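Local coordinates for protein endoglucanase (Clostridium thermocellum, PDB 2E0P) that probably hydrolyses beta-1,4-glucosidic links of cellulose and xyloglucan, as the glycoside hydrolase family 44 domain of a larger cellulase, at residues L355-Y360 with Y384-A389; G229-G234 with D281-P286; K41-N46 with S88-F93; S30-D35 with T390-A395. All coordinates share one frame; numbering follows the deposited sequence.

Contact 1 of 4, residues L355-Y360 with Y384-A389; sequences LAITEY and YGVYLA. With BGC (beta-D-glucopyranose), chain B.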
# COMPACT_ATOMS: atom_id res chain seq x y z
N LEU A 355 -3.46 -0.80 9.74
CA LEU A 355 -2.91 0.31 8.96
C LEU A 355 -2.41 -0.18 7.61
O LEU A 355 -1.71 -1.19 7.52
CB LEU A 355 -1.75 0.96 9.72
CG LEU A 355 -1.00 2.08 8.98
CD1 LEU A 355 -1.95 3.25 8.72
CD2 LEU A 355 0.21 2.53 9.81
N ALA A 356 -2.77 0.53 6.54
CA ALA A 356 -2.32 0.14 5.21
C ALA A 356 -1.83 1.35 4.43
O ALA A 356 -2.38 2.45 4.57
CB ALA A 356 -3.45 -0.55 4.44
N ILE A 357 -0.78 1.15 3.63
CA ILE A 357 -0.23 2.21 2.78
C ILE A 357 -0.56 1.68 1.39
O ILE A 357 0.19 0.88 0.82
CB ILE A 357 1.30 2.34 2.93
CG1 ILE A 357 1.68 2.43 4.41
CG2 ILE A 357 1.78 3.58 2.16
CD1 ILE A 357 1.00 3.59 5.17
N THR A 358 -1.70 2.12 0.86
CA THR A 358 -2.17 1.59 -0.41
C THR A 358 -1.58 2.17 -1.69
O THR A 358 -1.89 1.69 -2.78
CB THR A 358 -3.69 1.62 -0.47
OG1 THR A 358 -4.15 2.96 -0.28
CG2 THR A 358 -4.28 0.72 0.61
N GLU A 359 -0.78 3.22 -1.56
CA GLU A 359 -0.04 3.77 -2.69
C GLU A 359 1.23 4.39 -2.12
O GLU A 359 1.18 5.06 -1.08
CB GLU A 359 -0.82 4.86 -3.45
CG GLU A 359 -1.90 4.33 -4.39
CD GLU A 359 -2.56 5.43 -5.19
OE1 GLU A 359 -1.88 6.43 -5.50
OE2 GLU A 359 -3.77 5.30 -5.51
N TYR A 360 2.36 4.16 -2.78
CA TYR A 360 3.64 4.74 -2.39
C TYR A 360 4.63 4.45 -3.51
O TYR A 360 4.40 3.55 -4.33
CB TYR A 360 4.15 4.17 -1.06
CG TYR A 360 4.57 2.71 -1.13
CD1 TYR A 360 5.88 2.37 -1.48
CD2 TYR A 360 3.65 1.69 -0.89
CE1 TYR A 360 6.26 1.04 -1.61
CE2 TYR A 360 4.03 0.34 -1.00
CZ TYR A 360 5.34 0.03 -1.36
OH TYR A 360 5.73 -1.29 -1.52
N TYR A 384 7.19 -2.67 11.87
CA TYR A 384 6.31 -1.79 12.62
C TYR A 384 4.82 -2.13 12.57
O TYR A 384 3.99 -1.40 13.11
CB TYR A 384 6.60 -0.34 12.22
CG TYR A 384 8.00 0.08 12.65
CD1 TYR A 384 8.25 0.60 13.93
CD2 TYR A 384 9.10 -0.17 11.84
CE1 TYR A 384 9.57 0.86 14.37
CE2 TYR A 384 10.41 0.07 12.27
CZ TYR A 384 10.64 0.58 13.53
OH TYR A 384 11.95 0.76 13.95
N GLY A 385 4.48 -3.24 11.94
CA GLY A 385 3.10 -3.68 11.96
C GLY A 385 2.10 -3.23 10.92
O GLY A 385 0.90 -3.34 11.16
N VAL A 386 2.58 -2.74 9.78
CA VAL A 386 1.66 -2.35 8.72
C VAL A 386 0.96 -3.63 8.25
O VAL A 386 1.56 -4.70 8.17
CB VAL A 386 2.43 -1.68 7.56
CG1 VAL A 386 1.53 -1.53 6.36
CG2 VAL A 386 2.95 -0.32 8.02
N TYR A 387 -0.34 -3.51 7.97
CA TYR A 387 -1.14 -4.66 7.56
C TYR A 387 -1.12 -5.00 6.07
O TYR A 387 -1.07 -6.18 5.69
CB TYR A 387 -2.59 -4.43 8.01
CG TYR A 387 -3.57 -5.51 7.60
CD1 TYR A 387 -3.47 -6.80 8.13
CD2 TYR A 387 -4.62 -5.23 6.73
CE1 TYR A 387 -4.40 -7.79 7.81
CE2 TYR A 387 -5.56 -6.22 6.39
CZ TYR A 387 -5.44 -7.49 6.95
OH TYR A 387 -6.38 -8.46 6.67
N LEU A 388 -1.16 -3.97 5.24
CA LEU A 388 -1.18 -4.18 3.80
C LEU A 388 -0.52 -3.00 3.12
O LEU A 388 -0.62 -1.86 3.59
CB LEU A 388 -2.64 -4.35 3.33
CG LEU A 388 -2.87 -4.54 1.82
CD1 LEU A 388 -4.12 -5.39 1.61
CD2 LEU A 388 -3.00 -3.18 1.12
N ALA A 389 0.19 -3.26 2.04
CA ALA A 389 0.81 -2.16 1.30
C ALA A 389 0.83 -2.53 -0.16
O ALA A 389 1.03 -3.70 -0.51
CB ALA A 389 2.22 -1.88 1.81
C2 BGC B . -3.24 7.90 -7.10
C3 BGC B . -3.30 7.71 -8.62
C4 BGC B . -2.13 8.45 -9.29
C5 BGC B . -0.90 8.16 -8.45
C6 BGC B . 0.28 8.87 -9.13
C1 BGC B . -2.40 9.13 -6.72
O1 BGC B . -2.81 10.42 -7.19
O2 BGC B . -4.51 7.91 -6.45
O3 BGC B . -4.58 7.94 -9.21
O4 BGC B . -1.83 8.15 -10.67
O5 BGC B . -1.07 8.77 -7.15
O6 BGC B . 1.51 8.49 -8.51
O HOH W 1 -1.79 -2.72 11.02
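Leu388 lies against Ala356 and Thr358 across two parallel strands. Its CB packs on the methyl of Ala356, CB to CB 4.0 Å. CG stands anti to the backbone N (chi1 178°), which carries the branch on until CD2 meets CG2 of Thr358 at 4.1 Å; Tyr104 also packs on this leucine. The backbone pairing is uneven: Tyr387 N gives a hydrogen bond to Leu355 O (2.7 Å) and Ile357 N one to Leu388 O (3.0 Å), but Leu388 N, buried between them, finds no partner. Leu388 O also receives a CA-H contact from Ala356 CA, at 3.1 Å.

Strand 354-360, helix 368-383 and strand 388-391 form one beta-alpha-beta unit of the TIM barrel. The helix ends in a Schellman motif at Gly385, whose O is bridged by a water to Leu355 N. On the helix side of the sheet, Ile357, Val386 and Ala389 meet Phe381, and the methyl of Ala389 approaches Tyr360 CE2 obliquely at 4.0 Å. Past the corner at Glu359 the side chain runs extended towards the sugar: its OE2 accepts a hydrogen bond from O2 of the glucose (chain B), though carboxylate and sugar sit too close for finer geometry to be relied on, and forms a salt bridge with Arg42.

Contact 2 of 4, residues G229-G234 with D281-P286; sequences GPALYG and DVHWYP. With BGC (beta-D-glucopyranose), chain B.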
# COMPACT_ATOMS: atom_id res chain seq x y z
N GLY A 229 -10.28 2.78 4.55
CA GLY A 229 -10.58 4.19 4.35
C GLY A 229 -9.59 5.03 5.13
O GLY A 229 -9.02 4.55 6.10
N PRO A 230 -9.40 6.31 4.77
CA PRO A 230 -10.07 7.02 3.67
C PRO A 230 -9.29 7.08 2.35
O PRO A 230 -9.72 7.76 1.43
CB PRO A 230 -10.27 8.44 4.22
CG PRO A 230 -9.55 8.46 5.59
CD PRO A 230 -8.64 7.26 5.59
N ALA A 231 -8.17 6.37 2.27
CA ALA A 231 -7.32 6.38 1.07
C ALA A 231 -6.87 7.81 0.77
O ALA A 231 -6.91 8.26 -0.38
CB ALA A 231 -8.09 5.78 -0.14
N LEU A 232 -6.43 8.50 1.82
CA LEU A 232 -5.96 9.89 1.72
C LEU A 232 -4.71 10.00 0.85
O LEU A 232 -3.77 9.22 0.97
CB LEU A 232 -5.70 10.46 3.11
CG LEU A 232 -6.92 10.40 4.04
CD1 LEU A 232 -6.54 10.92 5.43
CD2 LEU A 232 -8.08 11.22 3.43
N TYR A 233 -4.69 11.03 0.01
CA TYR A 233 -3.61 11.20 -0.94
C TYR A 233 -2.24 11.54 -0.36
O TYR A 233 -1.22 11.15 -0.92
CB TYR A 233 -4.00 12.27 -1.97
CG TYR A 233 -3.60 13.70 -1.62
CD1 TYR A 233 -2.33 14.18 -1.93
CD2 TYR A 233 -4.48 14.55 -0.96
CE1 TYR A 233 -1.95 15.49 -1.60
CE2 TYR A 233 -4.11 15.86 -0.63
CZ TYR A 233 -2.85 16.31 -0.95
OH TYR A 233 -2.46 17.60 -0.62
N GLY A 234 -2.21 12.27 0.74
CA GLY A 234 -0.94 12.67 1.30
C GLY A 234 -1.13 13.45 2.58
O GLY A 234 -2.26 13.66 3.02
N ASP A 281 -6.43 3.59 5.88
CA ASP A 281 -5.78 3.53 4.58
C ASP A 281 -5.29 4.89 4.10
O ASP A 281 -6.08 5.82 3.96
CB ASP A 281 -6.85 2.94 3.63
CG ASP A 281 -6.44 2.90 2.17
OD1 ASP A 281 -5.46 3.56 1.76
OD2 ASP A 281 -7.15 2.19 1.41
N VAL A 282 -3.98 5.01 3.87
CA VAL A 282 -3.40 6.27 3.38
C VAL A 282 -2.41 6.03 2.25
O VAL A 282 -1.90 4.92 2.06
CB VAL A 282 -2.66 7.06 4.50
CG1 VAL A 282 -3.63 7.40 5.62
CG2 VAL A 282 -1.45 6.26 5.05
N HIS A 283 -2.14 7.08 1.48
CA HIS A 283 -1.17 7.04 0.40
C HIS A 283 0.03 7.86 0.89
O HIS A 283 -0.15 8.93 1.47
CB HIS A 283 -1.73 7.69 -0.87
CG HIS A 283 -2.92 6.98 -1.46
ND1 HIS A 283 -3.36 5.75 -1.02
CD2 HIS A 283 -3.74 7.34 -2.47
CE1 HIS A 283 -4.41 5.39 -1.74
NE2 HIS A 283 -4.66 6.34 -2.63
N TRP A 284 1.24 7.37 0.64
CA TRP A 284 2.44 8.06 1.08
C TRP A 284 3.49 8.13 -0.02
O TRP A 284 4.25 7.18 -0.23
CB TRP A 284 3.03 7.36 2.32
CG TRP A 284 4.29 8.00 2.89
CD1 TRP A 284 5.58 7.59 2.70
CD2 TRP A 284 4.36 9.16 3.74
NE1 TRP A 284 6.45 8.41 3.38
CE2 TRP A 284 5.73 9.38 4.03
CE3 TRP A 284 3.40 10.02 4.29
CZ2 TRP A 284 6.16 10.43 4.85
CZ3 TRP A 284 3.84 11.07 5.11
CH2 TRP A 284 5.21 11.26 5.38
N TYR A 285 3.51 9.25 -0.73
CA TYR A 285 4.53 9.47 -1.75
C TYR A 285 5.50 10.41 -1.05
O TYR A 285 5.15 11.55 -0.74
CB TYR A 285 3.92 10.14 -2.98
CG TYR A 285 3.06 9.19 -3.78
CD1 TYR A 285 3.66 8.26 -4.63
CD2 TYR A 285 1.67 9.23 -3.70
CE1 TYR A 285 2.89 7.38 -5.39
CE2 TYR A 285 0.88 8.35 -4.47
CZ TYR A 285 1.50 7.44 -5.31
OH TYR A 285 0.75 6.60 -6.11
N PRO A 286 6.72 9.93 -0.76
CA PRO A 286 7.70 10.76 -0.06
C PRO A 286 7.87 12.16 -0.63
O PRO A 286 7.97 12.34 -1.84
CB PRO A 286 9.00 9.96 -0.21
CG PRO A 286 8.56 8.57 -0.34
CD PRO A 286 7.29 8.63 -1.15
C2 BGC B . -3.24 7.90 -7.10
C3 BGC B . -3.30 7.71 -8.62
C4 BGC B . -2.13 8.45 -9.29
C5 BGC B . -0.90 8.16 -8.45
C6 BGC B . 0.28 8.87 -9.13
C1 BGC B . -2.40 9.13 -6.72
O1 BGC B . -2.81 10.42 -7.19
O2 BGC B . -4.51 7.91 -6.45
O3 BGC B . -4.58 7.94 -9.21
O4 BGC B . -1.83 8.15 -10.67
O5 BGC B . -1.07 8.77 -7.15
O6 BGC B . 1.51 8.49 -8.51
O HOH W 2 1.54 11.42 -0.48
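The imidazole of His283 has Ala231 O over one face, 3.7 Å above the plane and displaced towards the rim. Tyr285 presents its edge to Tyr233 O, which lies near the ring plane, while O5 of the glucose (chain B) comes to the same ring obliquely. Its phenolic OH receives a weak hydrogen bond from the glucose O6 and is paired more firmly with Glu359. The carboxylate of Asp281 is directed alongside Ala231 because CG is anti to the backbone N (chi1 175°); this brings OD1 to 3.4 Å from Ala231 CA, and the same oxygen is hydrogen-bonded to Thr358 OG1 on the next strand.

The backbones run parallel but do not keep step. Asp281 N donates to Gly229 O (2.8 Å) from well above the carbonyl plane, 58° out of it. A cis peptide precedes Pro230, and the register slips by one residue between Pro230 and Leu232, a beta bulge at which Asp281 O takes weak hydrogen bonds from both Ala231 N and Leu232 N. Pairing is restored by His283 N, which donates to Leu232 O at 2.7 Å. Beyond it a water accepts from Tyr285 N and donates to Tyr233 O, 2.8 Å away, continuing the link where the strands part. Leu232 and Val282 share the opposite side of the sheet from His283, packed on Tyr238. These are adjacent parallel strands of a TIM barrel, meeting here near their C-terminal ends, where such barrels bind substrate and where the sugar lies.

Contact 3 of 4, residues K41-N46 with S88-F93; sequences KRFGGN and SVVTTF. With BGC (beta-D-glucopyranose), chain B; BGC (beta-D-glucopyranose), chain C.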
# COMPACT_ATOMS: atom_id res chain seq x y z
N LYS A 41 -3.13 -7.36 -4.19
CA LYS A 41 -3.42 -6.59 -5.39
C LYS A 41 -4.55 -5.62 -5.10
O LYS A 41 -5.61 -6.01 -4.60
CB LYS A 41 -3.82 -7.50 -6.57
CG LYS A 41 -2.67 -8.22 -7.27
CD LYS A 41 -1.59 -7.27 -7.81
CE LYS A 41 -2.13 -6.22 -8.80
NZ LYS A 41 -2.70 -6.83 -10.04
N ARG A 42 -4.32 -4.35 -5.42
CA ARG A 42 -5.33 -3.32 -5.21
C ARG A 42 -5.85 -2.77 -6.52
O ARG A 42 -5.06 -2.39 -7.40
CB ARG A 42 -4.75 -2.15 -4.40
CG ARG A 42 -5.60 -0.86 -4.42
CD ARG A 42 -5.02 0.16 -3.42
NE ARG A 42 -5.79 1.40 -3.26
CZ ARG A 42 -5.62 2.51 -3.97
NH1 ARG A 42 -4.70 2.58 -4.93
NH2 ARG A 42 -6.32 3.61 -3.67
N PHE A 43 -7.17 -2.75 -6.65
CA PHE A 43 -7.86 -2.18 -7.81
C PHE A 43 -8.25 -0.82 -7.23
O PHE A 43 -9.23 -0.73 -6.48
CB PHE A 43 -9.12 -2.99 -8.14
CG PHE A 43 -10.01 -2.34 -9.18
CD1 PHE A 43 -9.58 -2.21 -10.50
CD2 PHE A 43 -11.27 -1.86 -8.82
CE1 PHE A 43 -10.41 -1.60 -11.47
CE2 PHE A 43 -12.10 -1.25 -9.78
CZ PHE A 43 -11.67 -1.12 -11.10
N GLY A 44 -7.48 0.21 -7.57
CA GLY A 44 -7.75 1.52 -7.02
C GLY A 44 -7.14 2.64 -7.83
O GLY A 44 -6.69 2.42 -8.95
N GLY A 45 -7.11 3.84 -7.26
CA GLY A 45 -6.56 4.96 -7.98
C GLY A 45 -7.63 5.79 -8.65
O GLY A 45 -8.83 5.46 -8.60
N ASN A 46 -7.20 6.85 -9.32
CA ASN A 46 -8.13 7.78 -9.94
C ASN A 46 -9.23 7.21 -10.81
O ASN A 46 -10.38 7.62 -10.70
CB ASN A 46 -7.34 8.83 -10.74
CG ASN A 46 -6.51 9.74 -9.85
OD1 ASN A 46 -6.67 9.73 -8.62
ND2 ASN A 46 -5.62 10.53 -10.45
N SER A 88 -16.80 -7.19 -15.19
CA SER A 88 -15.70 -7.90 -15.84
C SER A 88 -14.32 -7.28 -15.56
O SER A 88 -13.31 -7.98 -15.53
CB SER A 88 -15.95 -8.02 -17.36
OG SER A 88 -15.95 -6.76 -18.02
N VAL A 89 -14.27 -5.97 -15.36
CA VAL A 89 -12.99 -5.34 -15.04
C VAL A 89 -12.49 -5.89 -13.71
O VAL A 89 -11.33 -6.26 -13.56
CB VAL A 89 -13.14 -3.79 -14.96
CG1 VAL A 89 -11.93 -3.16 -14.25
CG2 VAL A 89 -13.27 -3.23 -16.36
N VAL A 90 -13.40 -5.98 -12.74
CA VAL A 90 -13.04 -6.47 -11.42
C VAL A 90 -12.86 -7.98 -11.34
O VAL A 90 -11.96 -8.45 -10.63
CB VAL A 90 -14.08 -5.99 -10.37
CG1 VAL A 90 -13.81 -6.63 -9.03
CG2 VAL A 90 -14.00 -4.47 -10.25
N THR A 91 -13.68 -8.74 -12.05
CA THR A 91 -13.52 -10.19 -11.99
C THR A 91 -12.25 -10.60 -12.74
O THR A 91 -11.58 -11.57 -12.36
CB THR A 91 -14.78 -10.94 -12.52
OG1 THR A 91 -15.04 -10.58 -13.88
CG2 THR A 91 -16.00 -10.60 -11.65
N THR A 92 -11.91 -9.87 -13.80
CA THR A 92 -10.68 -10.18 -14.53
C THR A 92 -9.52 -9.87 -13.58
O THR A 92 -8.57 -10.64 -13.46
CB THR A 92 -10.54 -9.32 -15.80
OG1 THR A 92 -11.54 -9.71 -16.76
CG2 THR A 92 -9.16 -9.50 -16.42
N PHE A 93 -9.62 -8.74 -12.88
CA PHE A 93 -8.59 -8.32 -11.93
C PHE A 93 -8.39 -9.38 -10.83
O PHE A 93 -7.26 -9.76 -10.52
CB PHE A 93 -9.00 -6.98 -11.29
CG PHE A 93 -7.92 -6.35 -10.45
CD1 PHE A 93 -7.02 -5.46 -11.02
CD2 PHE A 93 -7.80 -6.66 -9.09
CE1 PHE A 93 -5.99 -4.89 -10.23
CE2 PHE A 93 -6.79 -6.10 -8.31
CZ PHE A 93 -5.89 -5.21 -8.88
C2 BGC B . -3.24 7.90 -7.10
C3 BGC B . -3.30 7.71 -8.62
C4 BGC B . -2.13 8.45 -9.29
C5 BGC B . -0.90 8.16 -8.45
C6 BGC B . 0.28 8.87 -9.13
C1 BGC B . -2.40 9.13 -6.72
O1 BGC B . -2.81 10.42 -7.19
O2 BGC B . -4.51 7.91 -6.45
O3 BGC B . -4.58 7.94 -9.21
O4 BGC B . -1.83 8.15 -10.67
O5 BGC B . -1.07 8.77 -7.15
O6 BGC B . 1.51 8.49 -8.51
C2 BGC C . -1.82 8.60 -13.02
C3 BGC C . -2.73 8.92 -14.21
C4 BGC C . -3.66 7.74 -14.50
C5 BGC C . -4.40 7.43 -13.21
C6 BGC C . -5.33 6.24 -13.46
C1 BGC C . -2.70 8.32 -11.80
O2 BGC C . -0.96 9.71 -12.76
O3 BGC C . -1.94 9.24 -15.35
O4 BGC C . -4.59 8.10 -15.54
O5 BGC C . -3.57 7.21 -12.06
O6 BGC C . -6.05 5.94 -12.25
O HOH W 3 -4.73 -8.61 -10.57
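A water holds Lys41 to Phe93: it accepts from Lys41 NZ (2.8 Å) and donates to the carbonyl O of Phe93, while NZ is also hydrogen-bonded to a glycerol, probably from the crystallisation liquor. The lysine reaches it by curling, with chi2, chi3 and chi4 all bent. The same water stands over the centre of the Phe93 ring, 3.7 Å above its plane. On the opposite face lies Phe43 CB, 3.9 Å from the ring centroid and almost on the normal, a CH-pi contact. The backbone of Lys41 and Arg42 runs past the edge of the ring, and Arg42 O comes to within 3.3 Å of Phe93 CZ.

Phe43 turns its own edge to the face of Phe93 in an edge-to-face pair, with planes at 61°. Val90 CG2 lies over one face of the Phe43 ring, 4.2 Å from the centroid, a second CH-pi contact, while Val89 CG1 meets Phe43 CE1 at 3.5 Å. With CG anti to the backbone N in both phenylalanines, each ring reaches out from its own backbone, and the two side chains meet obliquely between strand and helix. Farther along the segment, Asn46 N donates to O3 of the glucose (chain B), 2.8 Å, and Arg42 points to the other side of the strand, where NH1 joins Asn31 and Glu359.

Strand 41-43 and the start of helix 88-99 run antiparallel (174°), the usual arrangement of a barrel strand and the helix packed outside it. Ile107 of the adjacent strand 105-109 extends the apolar layer under Phe43, Val90 and Phe93, Leu72 of helix 71-75 meets Phe43 and Val89, and helix 158-169 covers Val90 with Phe161 and Leu165.

Contact 4 of 4, residues S30-D35 with T390-A395; sequences SNQELD and TFWGDA. With ZN (zinc ion), chain F; BGC (beta-D-glucopyranose), chain B.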
# COMPACT_ATOMS: atom_id res chain seq x y z
N SER A 30 0.99 -4.82 -4.83
CA SER A 30 1.10 -3.81 -5.87
C SER A 30 -0.27 -3.44 -6.42
O SER A 30 -1.26 -4.15 -6.19
CB SER A 30 1.99 -4.30 -7.03
OG SER A 30 1.33 -5.28 -7.83
N ASN A 31 -0.31 -2.31 -7.12
CA ASN A 31 -1.53 -1.82 -7.76
C ASN A 31 -1.52 -2.26 -9.22
O ASN A 31 -2.55 -2.64 -9.78
CB ASN A 31 -1.57 -0.29 -7.72
CG ASN A 31 -2.01 0.25 -6.38
OD1 ASN A 31 -3.22 0.37 -6.11
ND2 ASN A 31 -1.04 0.59 -5.53
N GLN A 32 -0.33 -2.19 -9.83
CA GLN A 32 -0.13 -2.55 -11.24
C GLN A 32 0.40 -3.97 -11.42
O GLN A 32 0.72 -4.65 -10.44
CB GLN A 32 0.85 -1.57 -11.89
CG GLN A 32 0.28 -0.16 -12.18
CD GLN A 32 -0.09 0.63 -10.93
OE1 GLN A 32 0.69 0.74 -9.99
NE2 GLN A 32 -1.30 1.21 -10.93
N GLU A 33 0.48 -4.42 -12.67
CA GLU A 33 0.98 -5.76 -12.98
C GLU A 33 2.50 -5.67 -13.06
O GLU A 33 3.05 -5.10 -14.00
CB GLU A 33 0.39 -6.26 -14.30
CG GLU A 33 -1.13 -6.41 -14.19
CD GLU A 33 -1.81 -6.84 -15.48
OE1 GLU A 33 -1.27 -6.56 -16.58
OE2 GLU A 33 -2.89 -7.45 -15.40
N LEU A 34 3.15 -6.24 -12.06
CA LEU A 34 4.60 -6.18 -11.94
C LEU A 34 5.32 -7.45 -12.28
O LEU A 34 4.73 -8.53 -12.30
CB LEU A 34 5.00 -5.82 -10.51
CG LEU A 34 4.53 -4.50 -9.90
CD1 LEU A 34 5.10 -4.37 -8.48
CD2 LEU A 34 4.99 -3.35 -10.78
N ASP A 35 6.62 -7.30 -12.54
CA ASP A 35 7.52 -8.42 -12.81
C ASP A 35 8.07 -8.75 -11.42
O ASP A 35 9.28 -8.60 -11.14
CB ASP A 35 8.68 -8.00 -13.72
CG ASP A 35 8.20 -7.45 -15.05
OD1 ASP A 35 7.34 -8.10 -15.67
OD2 ASP A 35 8.70 -6.38 -15.49
N THR A 390 0.62 -1.54 -1.01
CA THR A 390 0.61 -1.76 -2.45
C THR A 390 1.35 -0.64 -3.17
O THR A 390 0.94 0.52 -3.18
CB THR A 390 -0.84 -1.92 -3.01
OG1 THR A 390 -1.72 -0.97 -2.39
CG2 THR A 390 -1.38 -3.33 -2.72
N PHE A 391 2.48 -1.00 -3.77
CA PHE A 391 3.29 -0.06 -4.52
C PHE A 391 2.52 0.47 -5.73
O PHE A 391 1.72 -0.27 -6.33
CB PHE A 391 4.56 -0.80 -4.99
CG PHE A 391 5.38 -0.03 -5.99
CD1 PHE A 391 6.13 1.07 -5.59
CD2 PHE A 391 5.42 -0.43 -7.32
CE1 PHE A 391 6.91 1.77 -6.51
CE2 PHE A 391 6.20 0.27 -8.25
CZ PHE A 391 6.94 1.37 -7.84
N TRP A 392 2.72 1.74 -6.07
CA TRP A 392 2.10 2.31 -7.26
C TRP A 392 3.21 2.60 -8.25
O TRP A 392 4.08 3.46 -8.01
CB TRP A 392 1.33 3.61 -6.95
CG TRP A 392 0.63 4.15 -8.18
CD1 TRP A 392 1.17 4.91 -9.18
CD2 TRP A 392 -0.73 3.89 -8.56
NE1 TRP A 392 0.23 5.13 -10.17
CE2 TRP A 392 -0.94 4.51 -9.81
CE3 TRP A 392 -1.79 3.19 -7.96
CZ2 TRP A 392 -2.18 4.45 -10.48
CZ3 TRP A 392 -3.01 3.13 -8.62
CH2 TRP A 392 -3.20 3.76 -9.87
N GLY A 393 3.19 1.89 -9.37
CA GLY A 393 4.22 2.06 -10.38
C GLY A 393 4.17 0.89 -11.34
O GLY A 393 3.66 -0.17 -10.97
N ASP A 394 4.72 1.05 -12.55
CA ASP A 394 4.66 -0.03 -13.54
C ASP A 394 5.85 -0.99 -13.56
O ASP A 394 6.78 -0.87 -12.77
CB ASP A 394 4.41 0.53 -14.95
CG ASP A 394 5.55 1.37 -15.48
OD1 ASP A 394 6.71 1.09 -15.13
OD2 ASP A 394 5.29 2.32 -16.25
N ALA A 395 5.79 -1.94 -14.48
CA ALA A 395 6.82 -2.97 -14.61
C ALA A 395 8.21 -2.51 -15.04
O ALA A 395 9.15 -3.32 -15.08
CB ALA A 395 6.32 -4.06 -15.57
ZN ZN F . 9.83 -5.09 -14.50
C2 BGC B . -3.24 7.90 -7.10
C3 BGC B . -3.30 7.71 -8.62
C4 BGC B . -2.13 8.45 -9.29
C5 BGC B . -0.90 8.16 -8.45
C6 BGC B . 0.28 8.87 -9.13
C1 BGC B . -2.40 9.13 -6.72
O1 BGC B . -2.81 10.42 -7.19
O2 BGC B . -4.51 7.91 -6.45
O3 BGC B . -4.58 7.94 -9.21
O4 BGC B . -1.83 8.15 -10.67
O5 BGC B . -1.07 8.77 -7.15
O6 BGC B . 1.51 8.49 -8.51
O HOH W 4 2.39 -1.46 -8.79
O HOH W 5 3.01 -2.62 -15.32
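Ser30 and Phe391 pair where the first strand of the TIM barrel, 26-30, meets the last, 388-391, so this contact closes the barrel. Hydrogen bonds gather on Phe391 O. Asn31 N approaches it nearly head-on at 3.0 Å, and Asn31 ND2 comes from above the carbonyl plane, 68° out of it; ND2 is also bonded to Thr358 O. The other amide, of Gln32, accepts from Gly393 N through OE1 (2.8 Å), and a water accepting from Gln32 N lies between Phe391 O and Gly393 O.

Ring contacts centre on Trp392. The Gln32 chain bends at chi2 (65°), which lays NE2 over one face of the indole, 3.2 Å above the plane, with the amide tipped by 67° against the ring. The opposite face carries C5 of the glucose (chain B), 3.7 Å above the plane, so the tryptophan forms a wall of the sugar site with Gln32 behind it. Asn31 CG approaches CE3 obliquely at 3.3 Å, and its OD1 is bonded to Arg42.

Apolar contact is slight: the Leu34 and Phe391 side chains cross at about a right angle, Leu34 CD1 lying 4.1 Å from Phe391 CD2, beside helix 398-408. Metal coordination joins the far ends, where a zinc ion binds Asp35 OD2, Ala395 O and Glu401. The first two oxygens each lie 2.0 Å from the zinc and only 3.1 Å from one another.

In the fold
From the N terminus, segment 30-35 opens the widest loop, which contact 4 closes only at 390-395, joining the first and last strands of the barrel. The other three contacts nest inside it in series, and none cross. Contact 3 closes first, packing helix 88-99 outside strand 41-43; contact 2 follows, pairing strands 226-232 and 279-284; contact 1 then closes a beta-alpha-beta unit and hands strand 388-391 on to contact 4. Side chains knit them together: Thr358 of contact 1 bonds Asp281 of contact 2, and Arg42 of contact 3 meets both Glu359 of contact 1 and Asn31 of contact 4. All four reach the same glucose.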